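Long-range contacts in tubulin-like protein CetZ (Methanosaeta thermophila, PDB 3ZID), which binds and hydrolyses GTP as a tubulin/FtsZ-family GTPase and is probably involved in the control of archaeal cell shape: residues A[140-145]-A[172-177]; A[177-182]-A[191-196]; A[231-236]-A[257-262]. One frame throughout, in Å; residues are numbered along the deposited sequence.

Contact 1 of 3, residues A[140-145]-A[172-177]; sequences IAVLPF and ILVDNQ. With GDP (guanosine-5'-diphosphate), chain C.
Asn176 meets Val142, Leu143 and Phe145 across the contact while its amide reads the minor-groove (N2/N3) edge of the guanine of GDP. Asn176 OD1 accepts from GDP N2 at 2.9 Å, and Asn176 ND2 donates to GDP N3 at 3.1 Å with a nearly straight N-H...N angle of 166°. This paired exchange fixes which way round the amide sits. Its methylene is held from two directions: Asn176 CB lies 3.1 Å from Leu143 O and packs over one face of the Phe145 ring, a CH-pi contact 4.0 Å from the centroid. CG1 of Val142, anti to the backbone N (chi1 177°), is thereby turned onto the amide, 3.3 Å from Asn176 OD1. The ring of Phe145 also passes close to the ribose O2', and Pro144 borders O3'.

Behind this first shell, strands 136-143 and 172-175 run parallel. The hydrogen bonds Ala141 N to Ile172 O, Val174 N to Ala141 O and Leu143 N to Val174 O join them; the last is 2.6 Å long and almost linear. Asn176 N continues the series to Leu143 O with a longer bond of 3.3 Å, the donor standing above the carbonyl plane. Ile140, Val142, Ile172 and Val174 share one face of the sheet, from which Ile140 and Val174 pack on Leu201 and Val197 of helix 186-210, whereas Leu143 on the other face meets Leu160 of helix 150-165. Asp175 N-caps helix 176-179, its OD1 accepting from Gln177 N, and Gln177 OE1 takes the N-H of Arg146.

The two strands are the ends of a beta-alpha-beta unit of the Rossmann-like GTPase domain. The Asn176 amide, acceptor to N2 and donor to N3, is consistent with selection of guanine, since adenine lacks the 2-amino group and could not make the first bond.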
loop_
_atom_site.group_PDB
_atom_site.type_symbol
_atom_site.label_atom_id
_atom_site.label_comp_id
_atom_site.label_asym_id
_atom_site.label_seq_id
_atom_site.Cartn_x
_atom_site.Cartn_y
_atom_site.Cartn_z
ATOM N N ILE A 140 -2.063 -3.445 -0.742
ATOM C CA ILE A 140 -1.773 -2.120 -0.226
ATOM C C ILE A 140 -0.256 -2.040 -0.152
ATOM O O ILE A 140 0.360 -2.665 0.718
ATOM C CB ILE A 140 -2.339 -1.938 1.183
ATOM C CG1 ILE A 140 -3.794 -2.418 1.233
ATOM C CG2 ILE A 140 -2.218 -0.494 1.633
ATOM C CD1 ILE A 140 -4.702 -1.663 0.308
ATOM N N ALA A 141 0.342 -1.294 -1.082
ATOM C CA ALA A 141 1.805 -1.271 -1.236
ATOM C C ALA A 141 2.440 0.010 -0.689
ATOM O O ALA A 141 2.231 1.097 -1.245
ATOM C CB ALA A 141 2.160 -1.437 -2.680
ATOM N N VAL A 142 3.221 -0.114 0.386
ATOM C CA VAL A 142 3.839 1.059 1.004
ATOM C C VAL A 142 5.244 1.345 0.443
ATOM O O VAL A 142 6.131 0.497 0.532
ATOM C CB VAL A 142 3.915 0.904 2.523
ATOM C CG1 VAL A 142 4.614 2.092 3.134
ATOM C CG2 VAL A 142 2.491 0.703 3.119
ATOM N N LEU A 143 5.423 2.528 -0.146
ATOM C CA LEU A 143 6.686 2.915 -0.802
ATOM C C LEU A 143 7.674 3.507 0.175
ATOM O O LEU A 143 7.258 4.118 1.161
ATOM C CB LEU A 143 6.417 3.952 -1.898
ATOM C CG LEU A 143 5.291 3.582 -2.849
ATOM C CD1 LEU A 143 5.047 4.700 -3.836
ATOM C CD2 LEU A 143 5.619 2.278 -3.557
ATOM N N PRO A 144 8.987 3.374 -0.107
ATOM C CA PRO A 144 10.025 3.818 0.829
ATOM C C PRO A 144 10.134 5.333 0.949
ATOM O O PRO A 144 9.616 6.057 0.107
ATOM C CB PRO A 144 11.321 3.243 0.223
ATOM C CG PRO A 144 11.040 3.149 -1.230
ATOM C CD PRO A 144 9.571 2.786 -1.328
ATOM N N PHE A 145 10.756 5.802 2.028
ATOM C CA PHE A 145 11.219 7.191 2.104
ATOM C C PHE A 145 12.255 7.415 1.006
ATOM O O PHE A 145 13.007 6.513 0.695
ATOM C CB PHE A 145 11.866 7.474 3.449
ATOM C CG PHE A 145 10.937 7.373 4.602
ATOM C CD1 PHE A 145 9.892 8.266 4.746
ATOM C CD2 PHE A 145 11.125 6.388 5.570
ATOM C CE1 PHE A 145 9.035 8.181 5.822
ATOM C CE2 PHE A 145 10.285 6.299 6.655
ATOM C CZ PHE A 145 9.227 7.201 6.783
ATOM N N ILE A 172 -3.251 -0.393 -4.103
ATOM C CA ILE A 172 -3.288 0.921 -3.477
ATOM C C ILE A 172 -1.905 1.371 -3.036
ATOM O O ILE A 172 -1.281 0.752 -2.181
ATOM C CB ILE A 172 -4.219 0.959 -2.297
ATOM C CG1 ILE A 172 -5.666 0.967 -2.818
ATOM C CG2 ILE A 172 -3.982 2.237 -1.487
ATOM C CD1 ILE A 172 -6.653 0.284 -1.917
ATOM N N LEU A 173 -1.453 2.477 -3.603
ATOM C CA LEU A 173 -0.119 2.993 -3.316
ATOM C C LEU A 173 -0.125 3.884 -2.087
ATOM O O LEU A 173 -0.926 4.787 -1.986
ATOM C CB LEU A 173 0.402 3.787 -4.515
ATOM C CG LEU A 173 0.562 3.027 -5.834
ATOM C CD1 LEU A 173 0.980 3.993 -6.937
ATOM C CD2 LEU A 173 1.582 1.882 -5.684
ATOM N N VAL A 174 0.799 3.631 -1.169
ATOM C CA VAL A 174 0.990 4.468 0.007
ATOM C C VAL A 174 2.433 4.996 -0.054
ATOM O O VAL A 174 3.397 4.226 0.014
ATOM C CB VAL A 174 0.782 3.660 1.312
ATOM C CG1 VAL A 174 0.868 4.565 2.555
ATOM C CG2 VAL A 174 -0.559 2.909 1.271
ATOM N N ASP A 175 2.580 6.305 -0.198
ATOM C CA ASP A 175 3.907 6.897 -0.363
ATOM C C ASP A 175 4.444 7.450 0.954
ATOM O O ASP A 175 4.066 8.534 1.370
ATOM C CB ASP A 175 3.869 7.998 -1.416
ATOM C CG ASP A 175 5.262 8.556 -1.740
ATOM O OD1 ASP A 175 6.274 8.031 -1.216
ATOM O OD2 ASP A 175 5.343 9.494 -2.561
ATOM N N ASN A 176 5.339 6.706 1.603
ATOM C CA ASN A 176 5.896 7.153 2.880
ATOM C C ASN A 176 6.526 8.542 2.770
ATOM O O ASN A 176 6.442 9.344 3.694
ATOM C CB ASN A 176 6.946 6.165 3.412
ATOM C CG ASN A 176 6.355 5.066 4.288
ATOM O OD1 ASN A 176 5.145 5.019 4.540
ATOM N ND2 ASN A 176 7.222 4.155 4.749
ATOM N N GLN A 177 7.150 8.824 1.632
ATOM C CA GLN A 177 7.863 10.084 1.468
ATOM C C GLN A 177 6.922 11.262 1.489
ATOM O O GLN A 177 7.112 12.207 2.250
ATOM C CB GLN A 177 8.681 10.081 0.168
ATOM C CG GLN A 177 9.583 11.303 -0.006
ATOM C CD GLN A 177 10.527 11.506 1.170
ATOM O OE1 GLN A 177 11.224 10.576 1.585
ATOM N NE2 GLN A 177 10.556 12.727 1.711
HETATM P PB GDP C . 10.047 -6.470 6.321
HETATM O O1B GDP C . 8.943 -6.715 5.307
HETATM O O2B GDP C . 9.543 -6.780 7.717
HETATM O O3B GDP C . 11.223 -7.365 5.970
HETATM O O3A GDP C . 10.559 -4.954 6.204
HETATM P PA GDP C . 9.627 -3.687 6.526
HETATM O O1A GDP C . 10.047 -3.030 7.794
HETATM O O2A GDP C . 8.147 -4.001 6.502
HETATM O "O5'" GDP C . 9.962 -2.800 5.249
HETATM C "C5'" GDP C . 10.714 -1.608 5.419
HETATM C "C4'" GDP C . 9.996 -0.499 4.664
HETATM O "O4'" GDP C . 8.732 -0.285 5.293
HETATM C "C3'" GDP C . 10.783 0.776 4.799
HETATM O "O3'" GDP C . 10.466 1.571 3.658
HETATM C "C2'" GDP C . 10.201 1.383 6.046
HETATM O "O2'" GDP C . 10.340 2.799 6.000
HETATM C "C1'" GDP C . 8.740 0.993 5.936
HETATM N N9 GDP C . 8.050 0.787 7.210
HETATM C C8 GDP C . 8.430 -0.010 8.228
HETATM N N7 GDP C . 7.501 0.008 9.213
HETATM C C5 GDP C . 6.513 0.833 8.809
HETATM C C6 GDP C . 5.229 1.288 9.348
HETATM O O6 GDP C . 4.857 0.920 10.470
HETATM N N1 GDP C . 4.498 2.120 8.609
HETATM C C2 GDP C . 4.890 2.548 7.401
HETATM N N2 GDP C . 4.083 3.399 6.733
HETATM N N3 GDP C . 6.057 2.178 6.821
HETATM C C4 GDP C . 6.877 1.328 7.479
#

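Contact 2 of 3, residues A[177-182]-A[191-196]; sequences QYLKRF and DRINTM. With GDP (guanosine-5'-diphosphate), chain C.
The backbones approach most closely where Leu179, at the end of helix 176-179, faces Ile193 of helix 186-210, with CA atoms 6.5 Å apart. Leu179 CB rests on Ile193 CG1 at 3.6 Å, and its CD2 branch reaches the terminal methyl of Met196. CG2 of Ile193 lies between Leu179 CD1 and the guanine, 3.3 Å from GDP N2, so the same isoleucine touches both the helix end and the 2-amino group of the base.

Toward the surface the contact becomes charged. Arg192, CG anti to the backbone N (chi1 -176°), extends across to the Leu179 carbonyl and Arg181. There the like-charged guanidinium groups of Arg181 and Arg192 lie flat on each other, planes 30° apart and centres 4.0 Å apart, with no hydrogen bond between them; the poor order of Arg181 makes the stack tentative. The sulfur of Met196 lies over the other face of the Arg192 group, and the ring edge of Phe182 meets Arg192 CB. An alanine in place of Arg192 would probably leave the Arg181 guanidinium without its stacking partner and the Phe182 edge with less to pack on.

Next to Ile193 in the helix, Asn194 OD1 accepts from GDP N1 at 2.6 Å and Asn194 ND2 donates to GDP O6 at 2.9 Å. The helix thus brings an asparagine to the Watson-Crick edge of the guanine, as central helix H7 does in tubulin.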
loop_
_atom_site.group_PDB
_atom_site.type_symbol
_atom_site.label_atom_id
_atom_site.label_comp_id
_atom_site.label_asym_id
_atom_site.label_seq_id
_atom_site.Cartn_x
_atom_site.Cartn_y
_atom_site.Cartn_z
ATOM N N GLN A 177 7.150 8.824 1.632
ATOM C CA GLN A 177 7.863 10.084 1.468
ATOM C C GLN A 177 6.922 11.262 1.489
ATOM O O GLN A 177 7.112 12.207 2.250
ATOM C CB GLN A 177 8.681 10.081 0.168
ATOM C CG GLN A 177 9.583 11.303 -0.006
ATOM C CD GLN A 177 10.527 11.506 1.170
ATOM O OE1 GLN A 177 11.224 10.576 1.585
ATOM N NE2 GLN A 177 10.556 12.727 1.711
ATOM N N TYR A 178 5.886 11.190 0.669
ATOM C CA TYR A 178 4.928 12.272 0.596
ATOM C C TYR A 178 4.223 12.446 1.941
ATOM O O TYR A 178 3.914 13.567 2.349
ATOM C CB TYR A 178 3.903 11.979 -0.498
ATOM C CG TYR A 178 2.917 13.108 -0.680
ATOM C CD1 TYR A 178 3.332 14.331 -1.204
ATOM C CD2 TYR A 178 1.587 12.979 -0.274
ATOM C CE1 TYR A 178 2.440 15.375 -1.367
ATOM C CE2 TYR A 178 0.688 14.030 -0.421
ATOM C CZ TYR A 178 1.122 15.221 -0.971
ATOM O OH TYR A 178 0.242 16.273 -1.122
ATOM N N LEU A 179 4.019 11.341 2.656
ATOM C CA LEU A 179 3.244 11.381 3.894
ATOM C C LEU A 179 4.134 11.646 5.105
ATOM O O LEU A 179 3.638 11.945 6.193
ATOM C CB LEU A 179 2.457 10.083 4.083
ATOM C CG LEU A 179 1.415 9.770 2.996
ATOM C CD1 LEU A 179 0.701 8.448 3.273
ATOM C CD2 LEU A 179 0.393 10.894 2.861
ATOM N N LYS A 180 5.447 11.584 4.883
ATOM C CA LYS A 180 6.474 11.785 5.906
ATOM C C LYS A 180 6.254 13.043 6.734
ATOM O O LYS A 180 6.078 14.136 6.189
ATOM C CB LYS A 180 7.850 11.888 5.248
ATOM C CG LYS A 180 9.027 11.976 6.213
ATOM C CD LYS A 180 10.318 12.204 5.445
ATOM C CE LYS A 180 10.332 13.642 4.883
ATOM N NZ LYS A 180 11.610 14.048 4.201
ATOM N N ARG A 181 6.255 12.863 8.055
ATOM C CA ARG A 181 6.065 13.945 9.022
ATOM C C ARG A 181 6.903 13.613 10.240
ATOM O O ARG A 181 7.381 12.492 10.374
ATOM C CB ARG A 181 4.597 14.114 9.439
ATOM C CG ARG A 181 3.621 14.345 8.311
ATOM C CD ARG A 181 3.930 15.635 7.588
ATOM N NE ARG A 181 3.543 15.562 6.184
ATOM C CZ ARG A 181 2.333 15.881 5.743
ATOM N NH1 ARG A 181 1.405 16.290 6.600
ATOM N NH2 ARG A 181 2.049 15.790 4.450
ATOM N N PHE A 182 7.093 14.602 11.106
ATOM C CA PHE A 182 7.835 14.446 12.358
ATOM C C PHE A 182 9.328 14.240 12.176
ATOM O O PHE A 182 9.967 13.625 13.026
ATOM C CB PHE A 182 7.248 13.333 13.232
ATOM C CG PHE A 182 5.776 13.462 13.453
ATOM C CD1 PHE A 182 5.268 14.470 14.258
ATOM C CD2 PHE A 182 4.895 12.582 12.854
ATOM C CE1 PHE A 182 3.911 14.593 14.464
ATOM C CE2 PHE A 182 3.526 12.702 13.060
ATOM C CZ PHE A 182 3.040 13.707 13.865
ATOM N N ASP A 191 3.313 6.023 12.719
ATOM C CA ASP A 191 1.990 6.079 13.347
ATOM C C ASP A 191 1.025 6.964 12.570
ATOM O O ASP A 191 -0.126 6.579 12.345
ATOM C CB ASP A 191 2.083 6.532 14.801
ATOM C CG ASP A 191 2.766 5.508 15.683
ATOM O OD1 ASP A 191 2.929 4.345 15.248
ATOM O OD2 ASP A 191 3.137 5.859 16.821
ATOM N N ARG A 192 1.485 8.135 12.130
ATOM C CA ARG A 192 0.589 8.988 11.351
ATOM C C ARG A 192 0.162 8.284 10.071
ATOM O O ARG A 192 -1.016 8.233 9.742
ATOM C CB ARG A 192 1.242 10.316 11.007
ATOM C CG ARG A 192 0.294 11.283 10.269
ATOM C CD ARG A 192 0.991 12.593 9.902
ATOM N NE ARG A 192 0.051 13.596 9.399
ATOM C CZ ARG A 192 -0.173 13.849 8.111
ATOM N NH1 ARG A 192 0.496 13.192 7.175
ATOM N NH2 ARG A 192 -1.057 14.777 7.758
ATOM N N ILE A 193 1.133 7.754 9.338
ATOM C CA ILE A 193 0.835 7.098 8.080
ATOM C C ILE A 193 -0.091 5.907 8.284
ATOM O O ILE A 193 -1.104 5.791 7.601
ATOM C CB ILE A 193 2.109 6.640 7.369
ATOM C CG1 ILE A 193 2.927 7.863 6.919
ATOM C CG2 ILE A 193 1.755 5.741 6.196
ATOM C CD1 ILE A 193 4.363 7.564 6.540
ATOM N N ASN A 194 0.266 5.034 9.228
ATOM C CA ASN A 194 -0.487 3.816 9.484
ATOM C C ASN A 194 -1.930 4.163 9.882
ATOM O O ASN A 194 -2.879 3.505 9.459
ATOM C CB ASN A 194 0.166 2.964 10.588
ATOM C CG ASN A 194 1.546 2.462 10.226
ATOM O OD1 ASN A 194 2.013 2.605 9.093
ATOM N ND2 ASN A 194 2.229 1.886 11.215
ATOM N N THR A 195 -2.084 5.211 10.681
ATOM C CA THR A 195 -3.418 5.644 11.094
ATOM C C THR A 195 -4.245 6.102 9.897
ATOM O O THR A 195 -5.425 5.783 9.807
ATOM C CB THR A 195 -3.343 6.762 12.160
ATOM O OG1 THR A 195 -2.796 6.217 13.358
ATOM C CG2 THR A 195 -4.731 7.382 12.469
ATOM N N MET A 196 -3.614 6.815 8.966
ATOM C CA MET A 196 -4.301 7.297 7.766
ATOM C C MET A 196 -4.699 6.144 6.861
ATOM O O MET A 196 -5.781 6.158 6.278
ATOM C CB MET A 196 -3.418 8.285 6.977
ATOM C CG MET A 196 -3.106 9.575 7.711
ATOM S SD MET A 196 -1.911 10.598 6.841
ATOM C CE MET A 196 -2.826 10.985 5.361
HETATM P PB GDP C . 10.047 -6.470 6.321
HETATM O O1B GDP C . 8.943 -6.715 5.307
HETATM O O2B GDP C . 9.543 -6.780 7.717
HETATM O O3B GDP C . 11.223 -7.365 5.970
HETATM O O3A GDP C . 10.559 -4.954 6.204
HETATM P PA GDP C . 9.627 -3.687 6.526
HETATM O O1A GDP C . 10.047 -3.030 7.794
HETATM O O2A GDP C . 8.147 -4.001 6.502
HETATM O "O5'" GDP C . 9.962 -2.800 5.249
HETATM C "C5'" GDP C . 10.714 -1.608 5.419
HETATM C "C4'" GDP C . 9.996 -0.499 4.664
HETATM O "O4'" GDP C . 8.732 -0.285 5.293
HETATM C "C3'" GDP C . 10.783 0.776 4.799
HETATM O "O3'" GDP C . 10.466 1.571 3.658
HETATM C "C2'" GDP C . 10.201 1.383 6.046
HETATM O "O2'" GDP C . 10.340 2.799 6.000
HETATM C "C1'" GDP C . 8.740 0.993 5.936
HETATM N N9 GDP C . 8.050 0.787 7.210
HETATM C C8 GDP C . 8.430 -0.010 8.228
HETATM N N7 GDP C . 7.501 0.008 9.213
HETATM C C5 GDP C . 6.513 0.833 8.809
HETATM C C6 GDP C . 5.229 1.288 9.348
HETATM O O6 GDP C . 4.857 0.920 10.470
HETATM N N1 GDP C . 4.498 2.120 8.609
HETATM C C2 GDP C . 4.890 2.548 7.401
HETATM N N2 GDP C . 4.083 3.399 6.733
HETATM N N3 GDP C . 6.057 2.178 6.821
HETATM C C4 GDP C . 6.877 1.328 7.479
#

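Contact 3 of 3, residues A[231-236]-A[257-262]; sequences MGTLGY and VGLLYP
Strand 232-238, an outermost strand of the mixed sheet of the second domain of the tubulin/FtsZ fold, is met here by the 3-10 turn and loop that follow helix 246-252. The two backbones run in nearly opposite senses, 165° apart, and form a single bridge at Gly235 and Leu259, whose CA atoms are 4.1 Å apart. Leu260 N donates to Leu234 O at 3.1 Å, with the donor tilted 23° from the carbonyl plane; a weak bond links Tyr236 N to Gly258 O. The guanidinium of Arg200, on helix 186-210, is hydrogen-bonded through NH1 to both carbonyls, Leu234 O and Gly258 O, and so ties the bridge to that helix.

The CD2 methyl of Leu259 lies 3.5 Å from Gly235 CA, where a beta carbon would clash with it. Leu260 sets CD1 against Leu234 CB at 4.0 Å, and Leu234 continues onto Leu201 and Ile172. Tyr261 sets its CB beside Thr233, while its ring leads off toward Leu173 and Leu322, with Pro262 CD over one ring face.

Thr233 carries its hydroxyl anti to the backbone N (chi1 -163°), putting CG2 between the N and the carbonyl carbon. This turns OG1 to the loop and to the carbonyl of Leu173, with which it is hydrogen-bonded; Thr233 OG1 also lies 3.3 Å from Leu260 CB.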
loop_
_atom_site.group_PDB
_atom_site.type_symbol
_atom_site.label_atom_id
_atom_site.label_comp_id
_atom_site.label_asym_id
_atom_site.label_seq_id
_atom_site.Cartn_x
_atom_site.Cartn_y
_atom_site.Cartn_z
ATOM N N MET A 231 -2.891 0.556 -10.799
ATOM C CA MET A 231 -2.387 1.062 -9.545
ATOM C C MET A 231 -3.188 2.299 -9.236
ATOM O O MET A 231 -3.614 3.016 -10.140
ATOM C CB MET A 231 -0.927 1.474 -9.683
ATOM C CG MET A 231 0.049 0.358 -9.901
ATOM S SD MET A 231 1.640 1.102 -10.270
ATOM C CE MET A 231 2.763 -0.262 -10.097
ATOM N N GLY A 232 -3.342 2.584 -7.952
ATOM C CA GLY A 232 -4.114 3.738 -7.552
ATOM C C GLY A 232 -3.823 4.084 -6.127
ATOM O O GLY A 232 -2.809 3.673 -5.563
ATOM N N THR A 233 -4.743 4.812 -5.520
ATOM C CA THR A 233 -4.561 5.231 -4.153
ATOM C C THR A 233 -5.911 5.578 -3.554
ATOM O O THR A 233 -6.934 5.468 -4.236
ATOM C CB THR A 233 -3.558 6.409 -4.033
ATOM O OG1 THR A 233 -3.115 6.522 -2.670
ATOM C CG2 THR A 233 -4.193 7.732 -4.472
ATOM N N LEU A 234 -5.908 5.947 -2.277
ATOM C CA LEU A 234 -7.121 6.378 -1.593
ATOM C C LEU A 234 -6.963 7.839 -1.169
ATOM O O LEU A 234 -5.935 8.235 -0.615
ATOM C CB LEU A 234 -7.371 5.526 -0.350
ATOM C CG LEU A 234 -7.582 4.039 -0.575
ATOM C CD1 LEU A 234 -7.798 3.317 0.757
ATOM C CD2 LEU A 234 -8.789 3.818 -1.479
ATOM N N GLY A 235 -8.003 8.627 -1.392
ATOM C CA GLY A 235 -8.057 9.986 -0.873
ATOM C C GLY A 235 -9.120 10.109 0.222
ATOM O O GLY A 235 -10.011 9.279 0.348
ATOM N N TYR A 236 -9.014 11.145 1.035
ATOM C CA TYR A 236 -9.862 11.222 2.202
ATOM C C TYR A 236 -9.947 12.649 2.666
ATOM O O TYR A 236 -8.976 13.391 2.572
ATOM C CB TYR A 236 -9.258 10.388 3.310
ATOM C CG TYR A 236 -10.048 10.323 4.587
ATOM C CD1 TYR A 236 -9.873 11.254 5.602
ATOM C CD2 TYR A 236 -10.945 9.288 4.795
ATOM C CE1 TYR A 236 -10.587 11.153 6.785
ATOM C CE2 TYR A 236 -11.645 9.179 5.955
ATOM C CZ TYR A 236 -11.478 10.113 6.941
ATOM O OH TYR A 236 -12.208 9.958 8.094
ATOM N N VAL A 257 -2.699 16.585 -1.140
ATOM C CA VAL A 257 -2.634 16.591 0.319
ATOM C C VAL A 257 -3.632 15.594 0.921
ATOM O O VAL A 257 -3.465 15.151 2.051
ATOM C CB VAL A 257 -2.816 18.022 0.861
ATOM C CG1 VAL A 257 -2.699 18.064 2.376
ATOM C CG2 VAL A 257 -1.759 18.924 0.235
ATOM N N GLY A 258 -4.645 15.211 0.150
ATOM C CA GLY A 258 -5.700 14.325 0.632
ATOM C C GLY A 258 -5.426 12.850 0.313
ATOM O O GLY A 258 -6.064 11.952 0.872
ATOM N N LEU A 259 -4.494 12.614 -0.614
ATOM C CA LEU A 259 -4.178 11.284 -1.137
ATOM C C LEU A 259 -3.057 10.566 -0.356
ATOM O O LEU A 259 -2.247 11.213 0.291
ATOM C CB LEU A 259 -3.781 11.394 -2.607
ATOM C CG LEU A 259 -4.839 12.032 -3.516
ATOM C CD1 LEU A 259 -4.265 12.223 -4.911
ATOM C CD2 LEU A 259 -6.120 11.226 -3.559
ATOM N N LEU A 260 -3.005 9.235 -0.423
ATOM C CA LEU A 260 -1.930 8.480 0.229
ATOM C C LEU A 260 -0.667 8.450 -0.659
ATOM O O LEU A 260 0.452 8.162 -0.201
ATOM C CB LEU A 260 -2.393 7.059 0.541
ATOM C CG LEU A 260 -3.492 6.913 1.592
ATOM C CD1 LEU A 260 -3.896 5.469 1.670
ATOM C CD2 LEU A 260 -3.003 7.392 2.956
ATOM N N TYR A 261 -0.868 8.795 -1.924
ATOM C CA TYR A 261 0.167 8.857 -2.923
ATOM C C TYR A 261 -0.146 10.125 -3.716
ATOM O O TYR A 261 -1.275 10.308 -4.132
ATOM C CB TYR A 261 0.105 7.603 -3.813
ATOM C CG TYR A 261 1.017 7.660 -5.034
ATOM C CD1 TYR A 261 0.574 8.205 -6.233
ATOM C CD2 TYR A 261 2.325 7.177 -4.980
ATOM C CE1 TYR A 261 1.405 8.260 -7.345
ATOM C CE2 TYR A 261 3.159 7.229 -6.086
ATOM C CZ TYR A 261 2.695 7.768 -7.260
ATOM O OH TYR A 261 3.526 7.825 -8.348
ATOM N N PRO A 262 0.860 10.989 -3.949
ATOM C CA PRO A 262 0.633 12.317 -4.541
ATOM C C PRO A 262 0.323 12.324 -6.039
ATOM O O PRO A 262 1.057 12.952 -6.805
ATOM C CB PRO A 262 1.966 13.039 -4.304
ATOM C CG PRO A 262 2.979 11.957 -4.273
ATOM C CD PRO A 262 2.283 10.765 -3.627
#

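How the contacts relate
From the N terminus, contact 1 comes first, closing the helical connection between strands 136-143 and 172-175 of the parallel sheet. Contact 2 follows at once, sharing Gln177, and closes the short excursion from helix 176-179 into helix 186-210. Contact 3 closes later, where the loop 257-262 returns to strand 232-238. The three stand in series, neither nested nor crossed, yet they touch. Val174 packs on Leu179 and Ile193, joining contacts 1 and 2 beside GDP. Probable hydrogen bonds, Leu173 N to Gly232 O and Asp175 N to Leu260 O, tie the edge strand of the parallel sheet to contact 3, while Tyr178 and Leu179 pack on the loop 257-262.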